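Local coordinates for protein acyl-CoA thioesterase II TesB2 (Mycobacterium marinum, PDB 3U0A) that probably hydrolyses fatty acyl-CoA thioesters to free fatty acid and coenzyme A, as a member of the double hot-dog acyl-CoA thioesterase family, at residues L16-Y21 against V80-D85; Q58-H63 against G107-T112; Q172-R177 against Y239-P244; V218-H223 against V268-L273. One frame throughout, in Å; residues are numbered along the deposited sequence.

Contact 1 (L16-Y21 against V80-D85). With SO4 (sulfate ion), chain D.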
loop_
_atom_site.group_PDB
_atom_site.type_symbol
_atom_site.label_atom_id
_atom_site.label_comp_id
_atom_site.label_asym_id
_atom_site.label_seq_id
_atom_site.Cartn_x
_atom_site.Cartn_y
_atom_site.Cartn_z
ATOM N N LEU A 16 8.813 27.004 9.431
ATOM C CA LEU A 16 8.352 27.799 10.512
ATOM C C LEU A 16 9.081 27.495 11.805
ATOM O O LEU A 16 9.182 28.379 12.648
ATOM C CB LEU A 16 6.875 27.533 10.733
ATOM C CG LEU A 16 5.922 27.865 9.602
ATOM C CD1 LEU A 16 4.542 27.508 10.057
ATOM C CD2 LEU A 16 6.026 29.351 9.270
ATOM N N GLU A 17 9.560 26.267 11.984
ATOM C CA GLU A 17 10.314 25.870 13.195
ATOM C C GLU A 17 10.813 24.479 12.941
ATOM O O GLU A 17 10.439 23.889 11.965
ATOM C CB GLU A 17 9.394 25.845 14.427
ATOM C CG GLU A 17 9.863 26.661 15.602
ATOM C CD GLU A 17 11.193 26.187 16.205
ATOM O OE1 GLU A 17 12.026 27.067 16.473
ATOM O OE2 GLU A 17 11.416 24.959 16.403
ATOM N N VAL A 18 11.617 23.915 13.819
ATOM C CA VAL A 18 11.987 22.504 13.651
ATOM C C VAL A 18 10.701 21.630 13.528
ATOM O O VAL A 18 9.763 21.759 14.335
ATOM C CB VAL A 18 12.892 21.993 14.796
ATOM C CG1 VAL A 18 13.161 20.513 14.648
ATOM C CG2 VAL A 18 14.200 22.782 14.856
ATOM N N ASN A 19 10.654 20.789 12.496
ATOM C CA ASN A 19 9.538 19.884 12.291
ATOM C C ASN A 19 8.197 20.547 11.980
ATOM O O ASN A 19 7.188 19.884 12.068
ATOM C CB ASN A 19 9.353 18.935 13.490
ATOM C CG ASN A 19 10.554 18.032 13.738
ATOM O OD1 ASN A 19 11.244 17.622 12.819
ATOM N ND2 ASN A 19 10.788 17.709 14.979
ATOM N N ILE A 20 8.178 21.846 11.641
ATOM C CA ILE A 20 6.944 22.559 11.227
ATOM C C ILE A 20 7.277 23.299 9.947
ATOM O O ILE A 20 8.186 24.086 9.922
ATOM C CB ILE A 20 6.422 23.571 12.296
ATOM C CG1 ILE A 20 6.370 22.926 13.706
ATOM C CG2 ILE A 20 5.072 24.166 11.874
ATOM C CD1 ILE A 20 5.706 23.751 14.809
ATOM N N TYR A 21 6.520 23.037 8.887
ATOM C CA TYR A 21 6.733 23.650 7.567
ATOM C C TYR A 21 5.390 24.194 7.061
ATOM O O TYR A 21 4.336 23.837 7.567
ATOM C CB TYR A 21 7.316 22.609 6.598
ATOM C CG TYR A 21 8.707 22.093 6.999
ATOM C CD1 TYR A 21 9.854 22.672 6.501
ATOM C CD2 TYR A 21 8.851 21.037 7.874
ATOM C CE1 TYR A 21 11.103 22.209 6.852
ATOM C CE2 TYR A 21 10.101 20.574 8.247
ATOM C CZ TYR A 21 11.230 21.154 7.738
ATOM O OH TYR A 21 12.477 20.704 8.116
ATOM N N VAL A 80 5.714 17.418 11.227
ATOM C CA VAL A 80 6.549 16.220 11.078
ATOM C C VAL A 80 6.848 15.600 12.440
ATOM O O VAL A 80 7.139 16.320 13.371
ATOM C CB VAL A 80 7.906 16.526 10.364
ATOM C CG1 VAL A 80 8.699 15.253 10.089
ATOM C CG2 VAL A 80 7.675 17.276 9.074
ATOM N N GLU A 81 6.780 14.266 12.520
ATOM C CA GLU A 81 7.105 13.492 13.724
ATOM C C GLU A 81 8.285 12.593 13.412
ATOM O O GLU A 81 8.198 11.829 12.444
ATOM C CB GLU A 81 5.934 12.597 14.067
ATOM C CG GLU A 81 6.194 11.666 15.242
ATOM C CD GLU A 81 5.098 10.618 15.372
ATOM O OE1 GLU A 81 3.971 10.980 15.806
ATOM O OE2 GLU A 81 5.353 9.440 14.972
ATOM N N ARG A 82 9.378 12.669 14.185
ATOM C CA ARG A 82 10.583 11.872 13.845
ATOM C C ARG A 82 10.424 10.508 14.460
ATOM O O ARG A 82 10.863 10.272 15.538
ATOM C CB ARG A 82 11.881 12.531 14.290
ATOM C CG ARG A 82 11.996 13.951 13.812
ATOM C CD ARG A 82 13.415 14.518 13.794
ATOM N NE ARG A 82 13.383 15.810 13.110
ATOM C CZ ARG A 82 14.430 16.519 12.711
ATOM N NH1 ARG A 82 15.663 16.086 12.916
ATOM N NH2 ARG A 82 14.225 17.675 12.091
ATOM N N THR A 83 9.761 9.613 13.758
ATOM C CA THR A 83 9.171 8.500 14.418
ATOM C C THR A 83 10.269 7.541 14.880
ATOM O O THR A 83 10.235 7.025 16.000
ATOM C CB THR A 83 8.153 7.815 13.498
ATOM O OG1 THR A 83 7.181 8.774 13.084
ATOM C CG2 THR A 83 7.462 6.694 14.232
ATOM N N ARG A 84 11.259 7.349 14.014
ATOM C CA ARG A 84 12.396 6.494 14.288
ATOM C C ARG A 84 13.611 6.975 13.475
ATOM O O ARG A 84 13.490 7.359 12.288
ATOM C CB ARG A 84 12.027 5.053 13.948
ATOM C CG ARG A 84 13.054 3.952 14.286
ATOM C CD ARG A 84 13.945 3.599 13.088
ATOM N NE ARG A 84 13.210 3.496 11.804
ATOM C CZ ARG A 84 12.736 2.356 11.285
ATOM N NH1 ARG A 84 12.936 1.196 11.920
ATOM N NH2 ARG A 84 12.068 2.362 10.117
ATOM N N ASP A 85 14.752 6.989 14.146
ATOM C CA ASP A 85 16.031 7.297 13.536
ATOM C C ASP A 85 17.091 6.203 13.895
ATOM O O ASP A 85 17.743 6.275 14.916
ATOM C CB ASP A 85 16.508 8.690 13.995
ATOM C CG ASP A 85 15.760 9.813 13.314
ATOM O OD1 ASP A 85 16.303 10.401 12.369
ATOM O OD2 ASP A 85 14.605 10.096 13.694
HETATM S S SO4 D . 16.249 21.080 11.427
HETATM O O1 SO4 D . 16.314 20.155 12.621
HETATM O O2 SO4 D . 16.252 20.289 10.170
HETATM O O3 SO4 D . 14.981 21.875 11.458
HETATM O O4 SO4 D . 17.391 22.093 11.499
HETATM O O HOH W 1 5.672 19.019 14.310
#
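Val80 meets Asn19 backbone to backbone: Val80 N donates to Asn19 O over 3.0 Å, a nearly straight bond (166° at the hydrogen). A water backs this up by donating to both Asn19 O and Val80 O, the latter at 3.2 Å. The side chain of Val80 faces the turn as well, its CG2 lying 4.1 Å from CD2 of the Tyr21 ring. Asn19 is the third residue of a type II beta turn from Glu17 to Ile20, which links strands 14-17 and 20-23 at the outer end of the N-terminal hot-dog half; a classic beta bulge, with Leu16 and Glu17 both facing Ile20, closes this hairpin. Two residues further on, Arg82 stretches its chain from CG to NE across the Asn19 amide at about a right angle. Its guanidinium takes hold of one oxygen side-on: Arg82 NE is 2.8 Å from Asn19 OD1, in the carbonyl plane and on a lone pair, and Arg82 NH2 reaches the same OD1 at 3.1 Å but tilted from that plane. Arg82 NH2 also donates, at 3.3 Å, to O1 of a sulfate ion that probably comes from the crystallisation liquor; Val18 CG2 packs on it. Asp85 forms a salt bridge with Arg92.

Contact 2 (Q58-H63 against G107-T112)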
loop_
_atom_site.group_PDB
_atom_site.type_symbol
_atom_site.label_atom_id
_atom_site.label_comp_id
_atom_site.label_asym_id
_atom_site.label_seq_id
_atom_site.Cartn_x
_atom_site.Cartn_y
_atom_site.Cartn_z
ATOM N N GLN A 58 17.580 7.682 1.719
ATOM C CA GLN A 58 16.714 8.107 0.624
ATOM C C GLN A 58 15.387 7.406 0.758
ATOM O O GLN A 58 15.349 6.258 1.137
ATOM C CB GLN A 58 17.359 7.819 -0.744
ATOM C CG GLN A 58 18.701 8.533 -0.959
ATOM C CD GLN A 58 18.550 9.999 -1.428
ATOM O OE1 GLN A 58 18.288 10.238 -2.629
ATOM N NE2 GLN A 58 18.723 11.006 -0.478
ATOM N N VAL A 59 14.319 8.110 0.420
ATOM C CA VAL A 59 12.979 7.585 0.542
ATOM C C VAL A 59 12.767 6.337 -0.302
ATOM O O VAL A 59 13.335 6.201 -1.367
ATOM C CB VAL A 59 11.920 8.661 0.161
ATOM C CG1 VAL A 59 11.975 8.977 -1.339
ATOM C CG2 VAL A 59 10.525 8.243 0.648
ATOM N N HIS A 60 11.953 5.423 0.205
ATOM C CA HIS A 60 11.631 4.190 -0.507
ATOM C C HIS A 60 10.194 3.745 -0.393
ATOM O O HIS A 60 9.769 2.867 -1.171
ATOM C CB HIS A 60 12.555 3.041 -0.046
ATOM C CG HIS A 60 12.328 2.606 1.367
ATOM N ND1 HIS A 60 11.368 1.743 1.707
ATOM C CD2 HIS A 60 12.992 2.941 2.537
ATOM C CE1 HIS A 60 11.411 1.530 3.027
ATOM N NE2 HIS A 60 12.405 2.277 3.538
ATOM N N SER A 61 9.458 4.253 0.601
ATOM C CA SER A 61 8.030 3.975 0.661
ATOM C C SER A 61 7.268 5.081 1.341
ATOM O O SER A 61 7.858 5.905 1.982
ATOM C CB SER A 61 7.727 2.614 1.284
ATOM O OG SER A 61 7.994 2.591 2.655
ATOM N N LEU A 62 5.964 5.136 1.108
ATOM C CA LEU A 62 5.096 6.061 1.798
ATOM C C LEU A 62 3.712 5.552 1.700
ATOM O O LEU A 62 3.381 4.800 0.774
ATOM C CB LEU A 62 5.175 7.485 1.253
ATOM C CG LEU A 62 4.769 7.769 -0.184
ATOM C CD1 LEU A 62 3.263 7.659 -0.324
ATOM C CD2 LEU A 62 5.281 9.137 -0.628
ATOM N N HIS A 63 2.915 5.911 2.702
ATOM C CA HIS A 63 1.526 5.506 2.789
ATOM C C HIS A 63 0.830 6.731 3.318
ATOM O O HIS A 63 1.330 7.366 4.198
ATOM C CB HIS A 63 1.310 4.351 3.768
ATOM C CG HIS A 63 2.204 3.103 3.562
ATOM N ND1 HIS A 63 3.510 3.066 3.922
ATOM C CD2 HIS A 63 1.894 1.792 3.112
ATOM C CE1 HIS A 63 4.033 1.832 3.651
ATOM N NE2 HIS A 63 3.041 1.050 3.174
ATOM N N GLY A 107 2.803 8.539 6.211
ATOM C CA GLY A 107 4.081 8.031 6.688
ATOM C C GLY A 107 5.008 7.670 5.534
ATOM O O GLY A 107 4.535 7.300 4.453
ATOM N N ALA A 108 6.314 7.774 5.789
ATOM C CA ALA A 108 7.344 7.473 4.806
ATOM C C ALA A 108 8.582 6.874 5.471
ATOM O O ALA A 108 8.895 7.218 6.605
ATOM C CB ALA A 108 7.705 8.724 4.003
ATOM N N SER A 109 9.281 5.994 4.728
ATOM C CA SER A 109 10.486 5.301 5.205
ATOM C C SER A 109 11.693 5.669 4.346
ATOM O O SER A 109 11.592 5.772 3.133
ATOM C CB SER A 109 10.275 3.777 5.199
ATOM O OG SER A 109 11.258 3.077 5.969
ATOM N N PHE A 110 12.825 5.858 5.005
ATOM C CA PHE A 110 14.075 6.250 4.370
ATOM C C PHE A 110 15.226 5.256 4.737
ATOM O O PHE A 110 15.370 4.841 5.892
ATOM C CB PHE A 110 14.433 7.685 4.801
ATOM C CG PHE A 110 13.332 8.698 4.557
ATOM C CD1 PHE A 110 12.171 8.670 5.296
ATOM C CD2 PHE A 110 13.476 9.683 3.595
ATOM C CE1 PHE A 110 11.162 9.580 5.077
ATOM C CE2 PHE A 110 12.458 10.610 3.361
ATOM C CZ PHE A 110 11.293 10.553 4.105
ATOM N N GLN A 111 16.029 4.874 3.745
ATOM C CA GLN A 111 17.077 3.883 3.941
ATOM C C GLN A 111 18.364 4.327 3.327
ATOM O O GLN A 111 18.381 5.000 2.309
ATOM C CB GLN A 111 16.665 2.550 3.313
ATOM C CG GLN A 111 17.659 1.390 3.490
ATOM C CD GLN A 111 17.388 0.214 2.556
ATOM O OE1 GLN A 111 16.780 0.377 1.522
ATOM N NE2 GLN A 111 17.836 -0.972 2.934
ATOM N N THR A 112 19.461 3.891 3.919
ATOM C CA THR A 112 20.775 4.086 3.295
ATOM C C THR A 112 20.993 3.149 2.077
ATOM O O THR A 112 20.231 2.218 1.805
ATOM C CB THR A 112 21.942 3.944 4.306
ATOM O OG1 THR A 112 21.807 2.717 5.014
ATOM C CG2 THR A 112 21.959 5.074 5.286
#
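His60 lays one face of its imidazole over the carbonyl of Ser109, CD2 coming within 3.2 Å of Ser109 O, while His60 N donates to that same oxygen at 3.0 Å. CG stands between the backbone N and the carbonyl carbon (chi1 68°), which folds the ring back across the neighbouring strand; NE2 lies 2.8 Å from Ser109 OG, and ND1 bonds to Glu271 of the second subunit. The tight part continues toward His63, where His63 N to Gly107 O and Gly107 N to His63 O, each 2.8 Å, form a reciprocal pair. One step back toward Ser109, Leu62 CB rests 3.9 Å from Ala108 CB, and both side chains touch Leu46 of helix 34-51. On this same face Val59 CG2 sits over one face of the Phe110 ring, offset toward its rim. At the Gln58 end the backbones stay firmly paired with Gln111, and it is the Gln58 side chain that turns to solvent, with a weak bond from NE2 to Pro55 O, whereas Gln111 OE1 is taken by Arg250 of the second subunit. The register slips by one residue between Val59 and Ser61. This is a bulged antiparallel strand pair of the N-terminal hot-dog domain, whose sheet wraps helix 34-51.

Contact 3 (Q172-R177 against Y239-P244). With SO4 (sulfate ion), chain C.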
loop_
_atom_site.group_PDB
_atom_site.type_symbol
_atom_site.label_atom_id
_atom_site.label_comp_id
_atom_site.label_asym_id
_atom_site.label_seq_id
_atom_site.Cartn_x
_atom_site.Cartn_y
_atom_site.Cartn_z
ATOM N N GLN A 172 -5.315 -0.319 -17.728
ATOM C CA GLN A 172 -5.044 0.857 -18.510
ATOM C C GLN A 172 -3.550 1.133 -18.549
ATOM O O GLN A 172 -2.868 0.955 -17.557
ATOM C CB GLN A 172 -5.812 2.029 -17.948
ATOM C CG GLN A 172 -5.329 3.353 -18.473
ATOM C CD GLN A 172 -6.320 4.461 -18.236
ATOM O OE1 GLN A 172 -7.074 4.783 -19.145
ATOM N NE2 GLN A 172 -6.348 5.042 -17.019
ATOM N N GLN A 173 -3.056 1.540 -19.716
ATOM C CA GLN A 173 -1.659 1.913 -19.881
ATOM C C GLN A 173 -1.519 3.332 -20.385
ATOM O O GLN A 173 -2.141 3.701 -21.387
ATOM C CB GLN A 173 -0.948 0.916 -20.792
ATOM C CG GLN A 173 -0.557 -0.334 -20.023
ATOM C CD GLN A 173 -0.251 -1.516 -20.906
ATOM O OE1 GLN A 173 -0.429 -1.456 -22.129
ATOM N NE2 GLN A 173 0.225 -2.601 -20.300
ATOM N N VAL A 174 -0.706 4.119 -19.671
ATOM C CA VAL A 174 -0.429 5.510 -20.020
ATOM C C VAL A 174 1.065 5.818 -20.030
ATOM O O VAL A 174 1.777 5.485 -19.084
ATOM C CB VAL A 174 -1.103 6.484 -19.034
ATOM C CG1 VAL A 174 -1.064 7.889 -19.604
ATOM C CG2 VAL A 174 -2.540 6.071 -18.773
ATOM N N TRP A 175 1.534 6.470 -21.086
ATOM C CA TRP A 175 2.894 7.002 -21.105
ATOM C C TRP A 175 2.875 8.443 -20.726
ATOM O O TRP A 175 2.055 9.204 -21.193
ATOM C CB TRP A 175 3.484 6.926 -22.486
ATOM C CG TRP A 175 3.877 5.576 -22.969
ATOM C CD1 TRP A 175 3.139 4.721 -23.754
ATOM C CD2 TRP A 175 5.155 4.905 -22.766
ATOM N NE1 TRP A 175 3.843 3.586 -24.022
ATOM C CE2 TRP A 175 5.062 3.636 -23.459
ATOM C CE3 TRP A 175 6.323 5.228 -22.113
ATOM C CZ2 TRP A 175 6.103 2.734 -23.482
ATOM C CZ3 TRP A 175 7.364 4.309 -22.107
ATOM C CH2 TRP A 175 7.258 3.086 -22.783
ATOM N N PHE A 176 3.815 8.847 -19.900
ATOM C CA PHE A 176 3.888 10.239 -19.489
ATOM C C PHE A 176 5.315 10.707 -19.387
ATOM O O PHE A 176 6.230 9.919 -19.155
ATOM C CB PHE A 176 3.099 10.525 -18.178
ATOM C CG PHE A 176 3.618 9.802 -16.936
ATOM C CD1 PHE A 176 4.364 10.473 -15.953
ATOM C CD2 PHE A 176 3.311 8.448 -16.700
ATOM C CE1 PHE A 176 4.800 9.810 -14.793
ATOM C CE2 PHE A 176 3.777 7.783 -15.544
ATOM C CZ PHE A 176 4.510 8.473 -14.593
ATOM N N ARG A 177 5.489 12.011 -19.541
ATOM C CA ARG A 177 6.793 12.616 -19.566
ATOM C C ARG A 177 6.603 14.117 -19.334
ATOM O O ARG A 177 5.727 14.733 -19.946
ATOM C CB ARG A 177 7.438 12.335 -20.933
ATOM C CG ARG A 177 8.668 13.165 -21.225
ATOM C CD ARG A 177 9.300 12.841 -22.579
ATOM N NE ARG A 177 8.657 13.483 -23.712
ATOM C CZ ARG A 177 9.151 13.508 -24.953
ATOM N NH1 ARG A 177 10.316 12.920 -25.247
ATOM N NH2 ARG A 177 8.472 14.114 -25.919
ATOM N N TYR A 239 3.218 3.847 -17.369
ATOM C CA TYR A 239 2.423 3.496 -16.254
ATOM C C TYR A 239 1.526 2.345 -16.624
ATOM O O TYR A 239 0.555 2.512 -17.343
ATOM C CB TYR A 239 1.546 4.638 -15.833
ATOM C CG TYR A 239 1.265 4.630 -14.365
ATOM C CD1 TYR A 239 1.539 3.514 -13.552
ATOM C CD2 TYR A 239 0.707 5.741 -13.768
ATOM C CE1 TYR A 239 1.279 3.550 -12.173
ATOM C CE2 TYR A 239 0.442 5.783 -12.399
ATOM C CZ TYR A 239 0.735 4.720 -11.596
ATOM O OH TYR A 239 0.467 4.885 -10.246
ATOM N N ASP A 240 1.838 1.182 -16.097
ATOM C CA ASP A 240 1.009 0.024 -16.313
ATOM C C ASP A 240 0.053 -0.146 -15.117
ATOM O O ASP A 240 0.494 -0.440 -14.010
ATOM C CB ASP A 240 1.899 -1.191 -16.533
ATOM C CG ASP A 240 1.132 -2.409 -16.865
ATOM O OD1 ASP A 240 0.089 -2.313 -17.519
ATOM O OD2 ASP A 240 1.585 -3.469 -16.460
ATOM N N GLN A 241 -1.240 0.068 -15.380
ATOM C CA GLN A 241 -2.267 0.218 -14.336
ATOM C C GLN A 241 -3.336 -0.843 -14.441
ATOM O O GLN A 241 -3.515 -1.468 -15.495
ATOM C CB GLN A 241 -2.989 1.568 -14.419
ATOM C CG GLN A 241 -2.109 2.774 -14.587
ATOM C CD GLN A 241 -2.912 4.058 -14.791
ATOM O OE1 GLN A 241 -3.941 4.053 -15.457
ATOM N NE2 GLN A 241 -2.433 5.161 -14.226
ATOM N N SER A 242 -4.038 -1.034 -13.328
ATOM C CA SER A 242 -5.188 -1.912 -13.282
ATOM C C SER A 242 -6.075 -1.604 -12.086
ATOM O O SER A 242 -5.633 -1.031 -11.100
ATOM C CB SER A 242 -4.759 -3.387 -13.255
ATOM O OG SER A 242 -4.891 -3.979 -11.965
ATOM N N SER A 243 -7.333 -1.995 -12.188
ATOM C CA SER A 243 -8.268 -1.903 -11.099
ATOM C C SER A 243 -8.754 -3.305 -10.830
ATOM O O SER A 243 -9.666 -3.773 -11.479
ATOM C CB SER A 243 -9.433 -0.994 -11.456
ATOM O OG SER A 243 -10.305 -0.841 -10.348
ATOM N N PRO A 244 -8.126 -3.996 -9.866
ATOM C CA PRO A 244 -8.493 -5.387 -9.683
ATOM C C PRO A 244 -9.885 -5.559 -9.096
ATOM O O PRO A 244 -10.434 -6.647 -9.159
ATOM C CB PRO A 244 -7.418 -5.914 -8.746
ATOM C CG PRO A 244 -6.908 -4.733 -8.035
ATOM C CD PRO A 244 -7.025 -3.588 -8.972
HETATM S S SO4 C . 11.404 13.658 -28.820
HETATM O O1 SO4 C . 12.054 12.515 -28.090
HETATM O O2 SO4 C . 10.254 13.213 -29.683
HETATM O O3 SO4 C . 10.899 14.714 -27.883
HETATM O O4 SO4 C . 12.458 14.266 -29.681
#
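Gln172 and Gln241 are joined by both backbone and side chain. Gln172 N donates to Gln241 O at 3.1 Å, and Gln241 N returns a bond to Gln172 O at 2.9 Å. The two side chains lie side by side and point the same way, their amide planes 42° apart, and Gln172 NE2 reaches Gln241 OE1 at 3.0 Å, approaching nearly head-on to the oxygen and within its own amide plane. The extended Gln172 chain, with CG anti to the backbone N (chi1 165°), carries the amide alongside its neighbour. On the other face of the strands Gln173 NE2 gives a 2.8 Å bond to Asp240 OD1; the oxygen lies in the Gln173 amide plane, but the donor comes from above the carboxylate. Val174 and Tyr239 form a second reciprocal backbone pair, with Tyr239 N to Val174 O the shorter at 2.8 Å. Tyr239 OH is satisfied by Ser197, and Gln241 CG rests over one face of the Tyr239 ring. Phe176 brings the edge of its ring, at CE2, to within 3.9 Å of Tyr239 CB. Arg177 NH2 donates to O3 of a sulfate ion at 3.2 Å, with weak bonds added by Arg177 NH1; the ion probably comes from the crystallisation liquor. The pair lies between strands 152-156 and 250-259, and helix 186-200 covers the Tyr239 and Gln241 face, with Met196 on Phe176 and Thr200 on Tyr239 and Gln241.

Contact 4 (V218-H223 against V268-L273)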
loop_
_atom_site.group_PDB
_atom_site.type_symbol
_atom_site.label_atom_id
_atom_site.label_comp_id
_atom_site.label_asym_id
_atom_site.label_seq_id
_atom_site.Cartn_x
_atom_site.Cartn_y
_atom_site.Cartn_z
ATOM N N VAL A 218 -16.759 10.565 -6.527
ATOM C CA VAL A 218 -15.394 10.148 -6.687
ATOM C C VAL A 218 -14.451 10.978 -5.787
ATOM O O VAL A 218 -14.552 12.206 -5.701
ATOM C CB VAL A 218 -14.993 10.299 -8.161
ATOM C CG1 VAL A 218 -13.490 10.432 -8.289
ATOM C CG2 VAL A 218 -15.520 9.127 -8.970
ATOM N N ALA A 219 -13.542 10.274 -5.121
ATOM C CA ALA A 219 -12.544 10.871 -4.235
ATOM C C ALA A 219 -11.363 9.927 -4.121
ATOM O O ALA A 219 -11.485 8.755 -4.406
ATOM C CB ALA A 219 -13.130 11.142 -2.855
ATOM N N SER A 220 -10.211 10.468 -3.754
ATOM C CA SER A 220 -9.054 9.674 -3.380
ATOM C C SER A 220 -9.171 9.406 -1.882
ATOM O O SER A 220 -9.321 10.327 -1.106
ATOM C CB SER A 220 -7.731 10.417 -3.721
ATOM O OG SER A 220 -7.530 10.569 -5.096
ATOM N N LEU A 221 -9.102 8.155 -1.484
ATOM C CA LEU A 221 -9.099 7.784 -0.062
ATOM C C LEU A 221 -7.667 7.633 0.509
ATOM O O LEU A 221 -7.365 8.038 1.634
ATOM C CB LEU A 221 -9.880 6.481 0.105
ATOM C CG LEU A 221 -11.326 6.509 -0.375
ATOM C CD1 LEU A 221 -11.965 5.133 -0.263
ATOM C CD2 LEU A 221 -12.128 7.518 0.437
ATOM N N ASP A 222 -6.794 7.040 -0.286
ATOM C CA ASP A 222 -5.439 6.813 0.145
ATOM C C ASP A 222 -4.449 6.746 -1.007
ATOM O O ASP A 222 -4.798 7.038 -2.139
ATOM C CB ASP A 222 -5.370 5.562 1.044
ATOM C CG ASP A 222 -5.403 4.242 0.283
ATOM O OD1 ASP A 222 -5.141 4.177 -0.933
ATOM O OD2 ASP A 222 -5.650 3.241 0.967
ATOM N N HIS A 223 -3.197 6.484 -0.666
ATOM C CA HIS A 223 -2.225 5.970 -1.588
ATOM C C HIS A 223 -1.080 5.355 -0.803
ATOM O O HIS A 223 -0.832 5.700 0.361
ATOM C CB HIS A 223 -1.758 7.014 -2.649
ATOM C CG HIS A 223 -0.928 8.176 -2.105
ATOM N ND1 HIS A 223 -0.688 9.257 -2.826
ATOM C CD2 HIS A 223 -0.280 8.371 -0.887
ATOM C CE1 HIS A 223 0.089 10.110 -2.110
ATOM N NE2 HIS A 223 0.320 9.565 -0.931
ATOM N N VAL A 268 2.600 1.314 -7.129
ATOM C CA VAL A 268 1.616 2.113 -6.406
ATOM C C VAL A 268 0.338 1.321 -6.231
ATOM O O VAL A 268 -0.083 0.619 -7.143
ATOM C CB VAL A 268 1.228 3.417 -7.154
ATOM C CG1 VAL A 268 0.174 4.182 -6.377
ATOM C CG2 VAL A 268 2.439 4.309 -7.428
ATOM N N MET A 269 -0.274 1.446 -5.057
ATOM C CA MET A 269 -1.660 1.038 -4.834
ATOM C C MET A 269 -2.430 2.215 -4.273
ATOM O O MET A 269 -1.903 2.933 -3.444
ATOM C CB MET A 269 -1.703 -0.080 -3.841
ATOM C CG MET A 269 -1.274 -1.392 -4.441
ATOM S SD MET A 269 -2.782 -2.167 -4.996
ATOM C CE MET A 269 -3.014 -3.403 -3.730
ATOM N N GLN A 270 -3.674 2.389 -4.722
ATOM C CA GLN A 270 -4.530 3.475 -4.295
ATOM C C GLN A 270 -5.977 3.060 -4.351
ATOM O O GLN A 270 -6.441 2.464 -5.330
ATOM C CB GLN A 270 -4.302 4.683 -5.187
ATOM C CG GLN A 270 -5.183 5.895 -4.955
ATOM C CD GLN A 270 -4.581 7.154 -5.582
ATOM O OE1 GLN A 270 -4.076 7.098 -6.703
ATOM N NE2 GLN A 270 -4.607 8.277 -4.866
ATOM N N GLU A 271 -6.680 3.361 -3.266
ATOM C CA GLU A 271 -8.110 3.150 -3.196
ATOM C C GLU A 271 -8.822 4.523 -3.344
ATOM O O GLU A 271 -8.317 5.542 -2.876
ATOM C CB GLU A 271 -8.464 2.458 -1.884
ATOM C CG GLU A 271 -9.916 2.037 -1.804
ATOM C CD GLU A 271 -10.224 1.168 -0.591
ATOM O OE1 GLU A 271 -9.819 1.538 0.566
ATOM O OE2 GLU A 271 -10.888 0.115 -0.814
ATOM N N GLY A 272 -9.978 4.541 -3.991
ATOM C CA GLY A 272 -10.775 5.741 -4.137
ATOM C C GLY A 272 -12.238 5.521 -3.796
ATOM O O GLY A 272 -12.727 4.390 -3.750
ATOM N N LEU A 273 -12.935 6.618 -3.547
ATOM C CA LEU A 273 -14.385 6.608 -3.491
ATOM C C LEU A 273 -14.899 6.472 -4.910
ATOM O O LEU A 273 -14.405 7.130 -5.794
ATOM C CB LEU A 273 -14.910 7.900 -2.843
ATOM C CG LEU A 273 -16.395 7.954 -2.511
ATOM C CD1 LEU A 273 -16.736 7.024 -1.359
ATOM C CD2 LEU A 273 -16.757 9.392 -2.210
HETATM O O HOH W 2 -5.255 11.098 -5.955
HETATM O O HOH W 3 -8.204 3.012 1.891
#
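Ser220 and Gln270, with Asp198, probably form part of the active site, as do the matching residues of the E. coli relative; a water here bonds to Ser220 OG and weakly to Gln270 NE2. In this C-terminal hot-dog half, strand 217-227 breaks at Leu221 as it runs antiparallel to strand 264-275. Before the break Ala219 and Leu273 pair, with Leu273 N to Ala219 O at 2.7 Å and only a weak bond in return, and Ala219 CB packs 3.7 Å from Leu273 CB. At the break Leu221 N turns to Glu271 O at 3.1 Å, while the Leu221 side chain lies along the backbone of Gly272, with CD1 3.6 Å from its carbonyl carbon. Asp222 CG sits between the backbone N and the carbonyl carbon (chi1 78°), and OD1 takes the Glu271 N-H at 2.9 Å in an almost straight bond from above the carboxylate plane. Gln270, its chain extended beyond CG, also sends a weak bond from NE2 to Asp222 O. The carboxylates of Asp222 and Glu271 come close, OD2 to OE1 4.5 Å; a water donates to both oxygens, and this, with the Glu271 OE2 salt bridge to Arg250, would probably lessen any repulsion. Asp222 OD2 also accepts from Trp226 of the second subunit. Strands 58-66 and 250-259 flank the pair, and His223 reaches Asp198 of helix 186-200 and packs on Ala42 of helix 34-51.

Overall arrangement
Along the chain, contacts 1 and 2 interleave first within the N-terminal half; contacts 3 and 4 then interleave within the C-terminal half, giving two hot-dog units in series. Across the strand order, contact 1 lies near one end and contact 3 near the other, their centres about 34 Å apart on opposite sides of the chain's centre. Contacts 2 and 4 occupy the middle, where strands 58-66 and 217-227 are neighbours and Leu62 packs on His223, so the two halves join edge to edge. Contacts 3 and 4 also touch, through Tyr239 and Val268. All four reach the second subunit, consistent with double hot-dog chains that associate through their strands.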